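Local structure of protein angel homolog 2 (Homo sapiens, 6RW0) at residues 258-263 / 274-279. The protein acts as a 2',3'-cyclic phosphatase of the CCR4/nocturin family and probably binds the 3'-untranslated regions of mRNA. Numbering follows the deposited sequence.
Sequences GLPIGK and QRILSI
Ile261 meets Arg275 and Leu277 through a chi1 of 57°, which sets CG1 between the backbone N and the carbonyl carbon. CG1 and CG2 thereby both rest against Arg275 O, from the same side. Ile261 CD1 and CG2 lie over one face of the Arg275 guanidinium, CD1 3.8 Å from Arg275 NH2. CG2 packs on Leu277 CD2. Gln274 starts at chi1 -68° and runs extended beyond CG, which carries its amide to the backbone of Gly262. There Gln274 OE1 accepts a weak, bent bond from Gly262 N at 2.9 Å.

The backbones form a single beta bridge, Pro260 with Ile276. Leu277 N donates to Leu259 O at 3.0 Å, nearly straight at the hydrogen (170°). Ile261 N donates to Arg275 O, also at 3.0 Å. Apolar groups flank the bridge. Leu259 CD2 lies alongside Leu277 CD1 at 3.9 Å, and Pro260 CG alongside Ile276 CD1. Ile276 CG2 sits 3.5 Å from Gly258 C. A water accepts a weak bond from Gly258 N and donates to Leu277 O.

Both segments belong to the long connection between strands 253-255 and 329-331. Leu277 also packs on Leu207 of helix 203-220, and Arg275 NH2 makes a salt bridge to Asp204 of that helix. Two backbone bonds, reinforced by apolar packing, thus close this part of the loop on itself, while the arginine's charge, probably offset in part by Asp204, ties it to the helix.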
ATOM      1  N   GLY A 258      -5.797  26.097   1.191  1.00 23.86           N
ATOM      2  CA  GLY A 258      -7.245  26.019   1.137  1.00 21.83           C
ATOM      3  C   GLY A 258      -7.836  24.628   1.092  1.00 20.58           C
ATOM      4  O   GLY A 258      -9.045  24.501   0.894  1.00 22.29           O
ATOM      5  N   LEU A 259      -7.039  23.586   1.253  1.00 17.90           N
ATOM      6  CA  LEU A 259      -7.539  22.228   1.057  1.00 17.00           C
ATOM      7  C   LEU A 259      -8.186  21.707   2.337  1.00 15.12           C
ATOM      8  O   LEU A 259      -7.497  21.584   3.358  1.00 16.73           O
ATOM      9  CB  LEU A 259      -6.391  21.322   0.643  1.00 19.08           C
ATOM     10  CG  LEU A 259      -6.658  19.844   0.397  1.00 19.86           C
ATOM     11  CD1 LEU A 259      -7.721  19.670  -0.648  1.00 22.99           C
ATOM     12  CD2 LEU A 259      -5.356  19.163  -0.036  1.00 19.95           C
ATOM     13  N   PRO A 260      -9.479  21.391   2.331  1.00 15.85           N
ATOM     14  CA  PRO A 260     -10.101  20.808   3.530  1.00 16.63           C
ATOM     15  C   PRO A 260      -9.526  19.439   3.853  1.00 14.96           C
ATOM     16  O   PRO A 260      -9.134  18.672   2.968  1.00 15.18           O
ATOM     17  CB  PRO A 260     -11.585  20.699   3.152  1.00 17.79           C
ATOM     18  CG  PRO A 260     -11.777  21.658   2.020  1.00 18.17           C
ATOM     19  CD  PRO A 260     -10.470  21.652   1.267  1.00 17.89           C
ATOM     20  N   ILE A 261      -9.474  19.124   5.151  1.00 14.84           N
ATOM     21  CA  ILE A 261      -8.844  17.870   5.570  1.00 14.43           C
ATOM     22  C   ILE A 261      -9.534  16.651   4.968  1.00 14.45           C
ATOM     23  O   ILE A 261      -8.883  15.636   4.685  1.00 14.91           O
ATOM     24  CB  ILE A 261      -8.723  17.774   7.108  1.00 14.92           C
ATOM     25  CG1 ILE A 261     -10.069  17.917   7.813  1.00 15.42           C
ATOM     26  CG2 ILE A 261      -7.736  18.826   7.627  1.00 15.02           C
ATOM     27  CD1 ILE A 261      -9.962  17.614   9.302  1.00 16.05           C
ATOM     28  N   GLY A 262     -10.836  16.716   4.750  1.00 14.41           N
ATOM     29  CA  GLY A 262     -11.546  15.585   4.206  1.00 15.50           C
ATOM     30  C   GLY A 262     -11.477  15.431   2.708  1.00 16.74           C
ATOM     31  O   GLY A 262     -12.043  14.469   2.181  1.00 22.14           O
ATOM     32  N   LYS A 263     -10.836  16.363   2.002  1.00 14.58           N
ATOM     33  CA  LYS A 263     -10.692  16.292   0.556  1.00 14.75           C
ATOM     34  C   LYS A 263      -9.354  15.709   0.138  1.00 15.26           C
ATOM     35  O   LYS A 263      -9.137  15.461  -1.051  1.00 18.24           O
ATOM     36  CB  LYS A 263     -10.885  17.677  -0.074  1.00 17.70           C
ATOM     37  CG  LYS A 263     -12.246  18.304   0.238  1.00 24.63           C
ATOM     38  CD  LYS A 263     -13.421  17.458  -0.227  1.00 36.17           C
ATOM     39  CE  LYS A 263     -13.667  17.624  -1.710  1.00 43.02           C
ATOM     40  NZ  LYS A 263     -13.861  19.052  -2.080  1.00 48.26           N
ATOM     41  N   GLN A 274     -15.600  21.275   7.254  1.00 16.02           N
ATOM     42  CA  GLN A 274     -14.272  20.718   7.555  1.00 15.14           C
ATOM     43  C   GLN A 274     -13.224  21.807   7.696  1.00 13.83           C
ATOM     44  O   GLN A 274     -13.256  22.761   6.967  1.00 15.69           O
ATOM     45  CB  GLN A 274     -13.851  19.731   6.475  1.00 16.77           C
ATOM     46  CG  GLN A 274     -14.687  18.469   6.476  1.00 17.65           C
ATOM     47  CD  GLN A 274     -14.295  17.562   5.343  1.00 20.27           C
ATOM     48  OE1 GLN A 274     -13.486  17.907   4.513  1.00 19.16           O
ATOM     49  NE2 GLN A 274     -14.896  16.396   5.306  1.00 24.81           N
ATOM     50  N   ARG A 275     -12.312  21.591   8.627  1.00 14.66           N
ATOM     51  CA  ARG A 275     -11.144  22.448   8.859  1.00 14.74           C
ATOM     52  C   ARG A 275     -10.221  22.354   7.641  1.00 16.44           C
ATOM     53  O   ARG A 275     -10.164  21.324   7.028  1.00 16.20           O
ATOM     54  CB  ARG A 275     -10.490  21.916  10.133  1.00 18.31           C
ATOM     55  CG  ARG A 275      -9.167  22.553  10.500  1.00 20.54           C
ATOM     56  CD  ARG A 275      -8.737  22.116  11.887  1.00 20.05           C
ATOM     57  NE  ARG A 275      -8.689  20.670  12.044  1.00 17.57           N
ATOM     58  CZ  ARG A 275      -7.618  19.932  11.827  1.00 17.22           C
ATOM     59  NH1 ARG A 275      -6.537  20.493  11.337  1.00 19.54           N
ATOM     60  NH2 ARG A 275      -7.626  18.647  12.106  1.00 18.44           N
ATOM     61  N   ILE A 276      -9.561  23.449   7.303  1.00 16.78           N
ATOM     62  CA  ILE A 276      -8.553  23.534   6.248  1.00 17.84           C
ATOM     63  C   ILE A 276      -7.203  23.135   6.831  1.00 18.05           C
ATOM     64  O   ILE A 276      -6.904  23.454   7.984  1.00 22.50           O
ATOM     65  CB  ILE A 276      -8.506  24.974   5.693  1.00 22.06           C
ATOM     66  CG1 ILE A 276      -9.904  25.456   5.292  1.00 24.52           C
ATOM     67  CG2 ILE A 276      -7.504  25.061   4.560  1.00 25.15           C
ATOM     68  CD1 ILE A 276     -10.655  24.562   4.368  1.00 26.14           C
ATOM     69  N   LEU A 277      -6.374  22.448   6.035  1.00 18.74           N
ATOM     70  CA  LEU A 277      -5.057  22.001   6.494  1.00 19.72           C
ATOM     71  C   LEU A 277      -4.234  23.142   7.084  1.00 24.45           C
ATOM     72  O   LEU A 277      -4.190  24.237   6.529  1.00 23.06           O
ATOM     73  CB  LEU A 277      -4.269  21.425   5.309  1.00 18.39           C
ATOM     74  CG  LEU A 277      -4.701  19.997   5.009  1.00 16.53           C
ATOM     75  CD1 LEU A 277      -4.169  19.597   3.651  1.00 17.62           C
ATOM     76  CD2 LEU A 277      -4.233  18.984   6.052  1.00 19.77           C
ATOM     77  N   SER A 278      -3.524  22.864   8.181  1.00 24.55           N
ATOM     78  CA  SER A 278      -2.605  23.862   8.725  1.00 23.22           C
ATOM     79  C   SER A 278      -1.374  24.020   7.823  1.00 22.09           C
ATOM     80  O   SER A 278      -1.032  23.135   7.041  1.00 21.86           O
ATOM     81  CB  SER A 278      -2.172  23.488  10.146  1.00 27.12           C
ATOM     82  OG  SER A 278      -3.268  23.589  11.042  1.00 28.06           O
ATOM     83  N   ILE A 279      -0.739  25.184   7.910  1.00 25.89           N
ATOM     84  CA  ILE A 279       0.542  25.441   7.255  1.00 24.84           C
ATOM     85  C   ILE A 279       1.571  25.680   8.359  1.00 25.36           C
ATOM     86  O   ILE A 279       1.510  26.715   9.034  1.00 27.14           O
ATOM     87  CB  ILE A 279       0.469  26.649   6.313  1.00 30.98           C
ATOM     88  CG1 ILE A 279      -0.639  26.457   5.282  1.00 33.65           C
ATOM     89  CG2 ILE A 279       1.809  26.861   5.611  1.00 29.78           C
ATOM     90  CD1 ILE A 279      -1.113  27.756   4.641  1.00 36.45           C
TER
HETATM   91  O   HOH W   1      -3.887  25.226   3.891  1.00 33.09           O